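PDB 5A8C: carbohydrate binding family 6 from Clostridium thermocellum, which probably releases terminal alpha-L-arabinofuranosyl residues by hydrolysis from arabinose-containing polysaccharides, as a five-bladed beta-propeller enzyme of glycoside hydrolase family 43. Local coordinates for residues Asn183-Ile188 with Met204-Phe209; Ile237-Ser242 with Gly312-Val317. All coordinates share one frame; numbering follows the deposited sequence.

Both interactions belong to the beta-propeller, and their centres lie about 16 Å apart. Interaction 1 pairs strand 185-190 with the end of strand 200-204 and with the chain that leads on to the sheet 212-256; most of its touching residues are buried, but Asn183 and Ser205 are exposed. Interaction 2 sets strand 237-242 of that sheet against a late loop, with three buried residues and two partly exposed ones. The first buries 439 Å² through backbone pairing and aliphatic-aromatic packing, the second 203 Å², through one hydrogen bond to a tyrosine hydroxyl and methionine packing beside it. They meet directly: Arg208 NH2 forms a salt bridge to Glu238 OE1 at 2.9 Å, and Met240 packs on Ala206.

Interaction 1: residues Asn183-Ile188 with Met204-Phe209; sequences NNIRVI and MSAPRF
Asn183 opens the contact at its exposed end, where, in the conformer given, Ser205 OG donates a hydrogen bond to Asn183 OD1 at 2.7 Å. A water donates to the same Ser205 OG and, weakly, to Asn183 O, which adds a second, weaker link between the two residues. Asn184 adds its backbone O, which lies obliquely to the Phe209 ring, while its side chain leads away to Asn180 and Gln156.

Ile185 carries the buried part. It forms an antiparallel hydrogen-bonded pair with Met204, whose N donates to Ile185 O at 3.0 Å with a nearly straight N-H...O angle of 170°. With CG1 anti to the carbonyl carbon (chi1 -53°), Ile185 parts its two branches. Ile185 CG1 sits over the centre of the Phe209 ring, 3.5 Å from the centroid and 11° off the normal, a CH-pi contact; Ile185 CG2 meets Met204 CB. Beyond CG1, Ile185 CD1 reaches Ala206 CB at 3.7 Å.

Arg186 turns its guanidinium back toward the start of its segment. Its NH1 donates to both Asn183 O and Ile185 O, each close to the guanidinium plane, while NE is held by Val152 O. Farther along the strand, Val187 lays CG1 against Met204 SD at 3.7 Å. Phe224 of strand 221-228 touches both Ile185 and Met204, which places the contact between successive sheets of the propeller.

Ile185 O is therefore gripped by two donors, Met204 N and Arg186 NH1, which arrive from opposite faces of its carbonyl plane. The nearby guanidinium would be expected to polarise this carbonyl, and its second bond to Asn183 O ties the residues just before the strand to the strand's first residue.

Interaction 2: residues Ile237-Ser242 with Gly312-Val317; sequences IEYMMS and GTIKQV
Tyr239 reaches out from strand 237-242 to place its OH 2.9 Å from Ile314 N, which donates a hydrogen bond to it. The N-H...O angle of 169° makes this bond nearly straight. Thr313 CB presses on Tyr239 OH at 3.2 Å, its side chain crossing that of the tyrosine at about a right angle. Ile314 supports the ring from one side: Ile314 CB lies 4.0 Å from Tyr239 CZ, and Ile314 CD1 stands 4.1 Å above the ring plane, offset toward the rim.

The strand is an inner one of the four-stranded antiparallel sheet 212-256, one blade of the five-bladed beta-propeller, and the loop 312-317, which follows strand 300-306, lies across one face of it. Tyr223 of the neighbouring strand 221-228 touches Ile314 and binds Gly312 O through its hydroxyl, so two tyrosines of one sheet grip the loop backbone.

Packing is looser around Met241. Bent at chi3 (70°), its chain brings Met241 CE to 3.6 Å from Gly312 O, whereas Met241 SD lies 3.9 Å from Gly312 O and 4.1 Å from Thr313 CA. Gly312 and Thr313 are partly exposed here, and Thr313 OG1 turns to Asp311 and Asn309 within its own loop.

Interaction 1: residues Asn183-Ile188 with Met204-Phe209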
loop_
_atom_site.group_PDB
_atom_site.type_symbol
_atom_site.label_atom_id
_atom_site.label_comp_id
_atom_site.label_asym_id
_atom_site.label_seq_id
_atom_site.Cartn_x
_atom_site.Cartn_y
_atom_site.Cartn_z
ATOM N N ASN A 183 2.232 -18.100 -5.353
ATOM C CA ASN A 183 3.082 -18.531 -4.242
ATOM C C ASN A 183 4.262 -17.592 -4.006
ATOM O O ASN A 183 5.217 -17.975 -3.330
ATOM C CB ASN A 183 3.583 -19.978 -4.526
ATOM C CG ASN A 183 2.462 -20.903 -4.781
ATOM O OD1 ASN A 183 1.441 -20.896 -4.078
ATOM N ND2 ASN A 183 2.523 -21.601 -5.877
ATOM N N ASN A 184 4.187 -16.382 -4.555
ATOM C CA ASN A 184 5.229 -15.385 -4.425
ATOM C C ASN A 184 4.902 -14.321 -3.378
ATOM O O ASN A 184 5.390 -13.195 -3.475
ATOM C CB ASN A 184 5.571 -14.760 -5.794
ATOM C CG ASN A 184 6.555 -15.624 -6.567
ATOM O OD1 ASN A 184 7.243 -16.462 -6.021
ATOM N ND2 ASN A 184 6.679 -15.390 -7.854
ATOM N N ILE A 185 4.144 -14.697 -2.364
ATOM C CA ILE A 185 3.955 -13.870 -1.180
ATOM C C ILE A 185 4.925 -14.358 -0.114
ATOM O O ILE A 185 5.149 -15.569 0.078
ATOM C CB ILE A 185 2.524 -14.015 -0.616
ATOM C CG1 ILE A 185 1.455 -13.781 -1.660
ATOM C CG2 ILE A 185 2.349 -13.102 0.593
ATOM C CD1 ILE A 185 0.103 -14.312 -1.298
ATOM N N ARG A 186 5.519 -13.415 0.595
ATOM C CA ARG A 186 6.343 -13.703 1.758
ATOM C C ARG A 186 5.860 -12.873 2.933
ATOM O O ARG A 186 5.302 -11.787 2.760
ATOM C CB ARG A 186 7.810 -13.396 1.478
ATOM C CG ARG A 186 8.428 -14.225 0.367
ATOM C CD ARG A 186 8.603 -15.693 0.713
ATOM N NE ARG A 186 9.209 -16.469 -0.369
ATOM C CZ ARG A 186 8.557 -16.983 -1.402
ATOM N NH1 ARG A 186 7.257 -16.835 -1.527
ATOM N NH2 ARG A 186 9.212 -17.687 -2.315
ATOM N N VAL A 187 6.093 -13.374 4.138
ATOM C CA VAL A 187 5.847 -12.614 5.346
ATOM C C VAL A 187 6.995 -12.864 6.308
ATOM O O VAL A 187 7.441 -13.999 6.490
ATOM C CB VAL A 187 4.459 -12.909 5.964
ATOM C CG1 VAL A 187 4.247 -14.403 6.272
ATOM C CG2 VAL A 187 4.203 -12.064 7.179
ATOM N N ILE A 188 7.489 -11.811 6.927
ATOM C CA ILE A 188 8.578 -11.900 7.895
ATOM C C ILE A 188 8.231 -11.093 9.132
ATOM O O ILE A 188 7.593 -10.039 9.050
ATOM C CB ILE A 188 9.908 -11.452 7.280
ATOM C CG1 ILE A 188 11.125 -11.875 8.157
ATOM C CG2 ILE A 188 9.934 -9.956 6.963
ATOM C CD1 ILE A 188 12.444 -11.775 7.426
ATOM N N MET A 204 3.456 -17.525 1.686
ATOM C CA MET A 204 1.999 -17.619 1.652
ATOM C C MET A 204 1.559 -17.781 0.221
ATOM O O MET A 204 2.306 -17.544 -0.718
ATOM C CB MET A 204 1.336 -16.371 2.275
ATOM C CG MET A 204 1.587 -16.201 3.733
ATOM S SD MET A 204 0.993 -14.675 4.437
ATOM C CE MET A 204 -0.749 -14.774 4.028
ATOM N N SER A 205 0.299 -18.157 0.047
ATOM C CA SER A 205 -0.283 -18.321 -1.271
ATOM C C SER A 205 -1.681 -17.691 -1.320
ATOM O O SER A 205 -2.454 -17.792 -0.379
ATOM C CB SER A 205 -0.415 -19.810 -1.659
ATOM O OG SER A 205 0.774 -20.547 -1.503
ATOM N N ALA A 206 -1.957 -17.039 -2.438
ATOM C CA ALA A 206 -3.298 -16.467 -2.665
ATOM C C ALA A 206 -3.594 -16.578 -4.140
ATOM O O ALA A 206 -2.732 -16.336 -4.975
ATOM C CB ALA A 206 -3.371 -14.984 -2.247
ATOM N N PRO A 207 -4.855 -16.881 -4.503
ATOM C CA PRO A 207 -5.175 -17.089 -5.893
ATOM C C PRO A 207 -4.832 -15.858 -6.738
ATOM O O PRO A 207 -5.278 -14.737 -6.459
ATOM C CB PRO A 207 -6.685 -17.347 -5.867
ATOM C CG PRO A 207 -6.999 -17.795 -4.526
ATOM C CD PRO A 207 -6.022 -17.156 -3.623
ATOM N N ARG A 208 -4.075 -16.065 -7.799
ATOM C CA ARG A 208 -3.804 -15.042 -8.772
ATOM C C ARG A 208 -3.061 -13.826 -8.181
ATOM O O ARG A 208 -3.171 -12.712 -8.702
ATOM C CB ARG A 208 -5.096 -14.650 -9.525
ATOM C CG ARG A 208 -5.635 -15.834 -10.331
ATOM C CD ARG A 208 -7.101 -15.704 -10.746
ATOM N NE ARG A 208 -7.997 -15.742 -9.597
ATOM C CZ ARG A 208 -8.554 -14.670 -9.049
ATOM N NH1 ARG A 208 -8.319 -13.436 -9.504
ATOM N NH2 ARG A 208 -9.301 -14.857 -7.982
ATOM N N PHE A 209 -2.330 -14.019 -7.100
ATOM C CA PHE A 209 -1.641 -12.895 -6.474
ATOM C C PHE A 209 -0.697 -12.204 -7.449
ATOM O O PHE A 209 0.135 -12.868 -8.111
ATOM C CB PHE A 209 -0.806 -13.404 -5.261
ATOM C CG PHE A 209 -0.010 -12.337 -4.601
ATOM C CD1 PHE A 209 -0.632 -11.377 -3.795
ATOM C CD2 PHE A 209 1.350 -12.240 -4.789
ATOM C CE1 PHE A 209 0.104 -10.370 -3.186
ATOM C CE2 PHE A 209 2.082 -11.257 -4.174
ATOM C CZ PHE A 209 1.461 -10.297 -3.397
HETATM O O HOH W 1 3.851 -20.399 -1.434
#

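Interaction 2: residues Ile237-Ser242 with Gly312-Val317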
loop_
_atom_site.group_PDB
_atom_site.type_symbol
_atom_site.label_atom_id
_atom_site.label_comp_id
_atom_site.label_asym_id
_atom_site.label_seq_id
_atom_site.Cartn_x
_atom_site.Cartn_y
_atom_site.Cartn_z
ATOM N N ILE A 237 -8.901 -5.893 -6.564
ATOM C CA ILE A 237 -8.485 -6.054 -5.175
ATOM C C ILE A 237 -9.324 -7.190 -4.598
ATOM O O ILE A 237 -10.557 -7.088 -4.545
ATOM C CB ILE A 237 -8.641 -4.775 -4.353
ATOM C CG1 ILE A 237 -7.972 -3.580 -4.998
ATOM C CG2 ILE A 237 -8.137 -5.029 -2.931
ATOM C CD1 ILE A 237 -6.490 -3.750 -5.355
ATOM N N GLU A 238 -8.645 -8.265 -4.234
ATOM C CA GLU A 238 -9.285 -9.485 -3.750
ATOM C C GLU A 238 -8.743 -9.809 -2.381
ATOM O O GLU A 238 -7.845 -9.137 -1.874
ATOM C CB GLU A 238 -9.111 -10.611 -4.756
ATOM C CG GLU A 238 -9.472 -10.132 -6.173
ATOM C CD GLU A 238 -9.645 -11.198 -7.232
ATOM O OE1 GLU A 238 -10.125 -12.310 -6.907
ATOM O OE2 GLU A 238 -9.359 -10.925 -8.393
ATOM N N TYR A 239 -9.338 -10.814 -1.701
ATOM C CA TYR A 239 -8.919 -11.060 -0.334
ATOM C C TYR A 239 -9.239 -12.467 0.131
ATOM O O TYR A 239 -10.067 -13.187 -0.426
ATOM C CB TYR A 239 -9.514 -10.024 0.648
ATOM C CG TYR A 239 -10.964 -10.252 1.032
ATOM C CD1 TYR A 239 -11.983 -10.158 0.072
ATOM C CD2 TYR A 239 -11.331 -10.567 2.315
ATOM C CE1 TYR A 239 -13.294 -10.382 0.408
ATOM C CE2 TYR A 239 -12.654 -10.796 2.672
ATOM C CZ TYR A 239 -13.634 -10.662 1.706
ATOM O OH TYR A 239 -14.934 -10.943 2.074
ATOM N N MET A 240 -8.543 -12.781 1.229
ATOM C CA MET A 240 -8.690 -14.015 1.985
ATOM C C MET A 240 -8.861 -13.697 3.453
ATOM O O MET A 240 -8.410 -12.637 3.910
ATOM C CB MET A 240 -7.468 -14.910 1.835
ATOM C CG MET A 240 -6.968 -15.139 0.429
ATOM S SD MET A 240 -5.642 -16.355 0.316
ATOM C CE MET A 240 -4.360 -15.642 1.203
ATOM N N MET A 241 -9.423 -14.623 4.219
ATOM C CA MET A 241 -9.575 -14.481 5.660
ATOM C C MET A 241 -8.991 -15.679 6.373
ATOM O O MET A 241 -9.030 -16.815 5.851
ATOM C CB MET A 241 -11.052 -14.357 6.057
ATOM C CG MET A 241 -11.665 -13.042 5.629
ATOM S SD MET A 241 -13.459 -12.961 5.818
ATOM C CE MET A 241 -13.579 -12.936 7.583
ATOM N N SER A 242 -8.537 -15.447 7.616
ATOM C CA SER A 242 -8.008 -16.523 8.459
ATOM C C SER A 242 -8.223 -16.191 9.912
ATOM O O SER A 242 -8.348 -15.019 10.293
ATOM C CB SER A 242 -6.517 -16.687 8.224
ATOM O OG SER A 242 -6.031 -17.781 9.024
ATOM N N GLY A 312 -18.639 -11.237 8.644
ATOM C CA GLY A 312 -17.290 -10.731 8.636
ATOM C C GLY A 312 -16.666 -10.584 7.277
ATOM O O GLY A 312 -15.576 -10.015 7.168
ATOM N N THR A 313 -17.291 -11.136 6.239
ATOM C CA THR A 313 -16.817 -10.874 4.893
ATOM C C THR A 313 -17.025 -9.381 4.602
ATOM O O THR A 313 -17.759 -8.652 5.287
ATOM C CB THR A 313 -17.498 -11.759 3.862
ATOM O OG1 THR A 313 -18.906 -11.585 3.893
ATOM C CG2 THR A 313 -17.149 -13.225 4.134
ATOM N N ILE A 314 -16.307 -8.928 3.579
ATOM C CA ILE A 314 -16.331 -7.529 3.142
ATOM C C ILE A 314 -17.240 -7.399 1.929
ATOM O O ILE A 314 -17.084 -8.126 0.943
ATOM C CB ILE A 314 -14.905 -7.033 2.837
ATOM C CG1 ILE A 314 -14.073 -7.065 4.105
ATOM C CG2 ILE A 314 -14.962 -5.638 2.226
ATOM C CD1 ILE A 314 -12.604 -6.812 3.886
ATOM N N LYS A 315 -18.183 -6.455 1.988
ATOM C CA LYS A 315 -19.012 -6.168 0.799
ATOM C C LYS A 315 -18.172 -5.500 -0.250
ATOM O O LYS A 315 -17.318 -4.686 0.028
ATOM C CB LYS A 315 -20.153 -5.197 1.065
ATOM C CG LYS A 315 -21.201 -5.742 1.978
ATOM C CD LYS A 315 -22.376 -4.776 2.118
ATOM C CE LYS A 315 -22.804 -4.565 3.582
ATOM N NZ LYS A 315 -23.629 -3.345 3.899
ATOM N N GLN A 316 -18.432 -5.853 -1.483
ATOM C CA GLN A 316 -17.704 -5.209 -2.555
ATOM C C GLN A 316 -17.947 -3.678 -2.522
ATOM O O GLN A 316 -19.079 -3.214 -2.435
ATOM C CB GLN A 316 -18.110 -5.781 -3.896
ATOM C CG GLN A 316 -17.280 -5.219 -5.040
ATOM C CD GLN A 316 -17.485 -6.005 -6.258
ATOM O OE1 GLN A 316 -17.488 -7.263 -6.268
ATOM N NE2 GLN A 316 -17.678 -5.292 -7.318
ATOM N N VAL A 317 -16.849 -2.919 -2.610
ATOM C CA VAL A 317 -16.902 -1.464 -2.603
ATOM C C VAL A 317 -17.479 -0.964 -3.893
ATOM O O VAL A 317 -17.211 -1.517 -4.984
ATOM C CB VAL A 317 -15.467 -0.919 -2.370
ATOM C CG1 VAL A 317 -15.374 0.610 -2.542
ATOM C CG2 VAL A 317 -14.963 -1.299 -0.971
#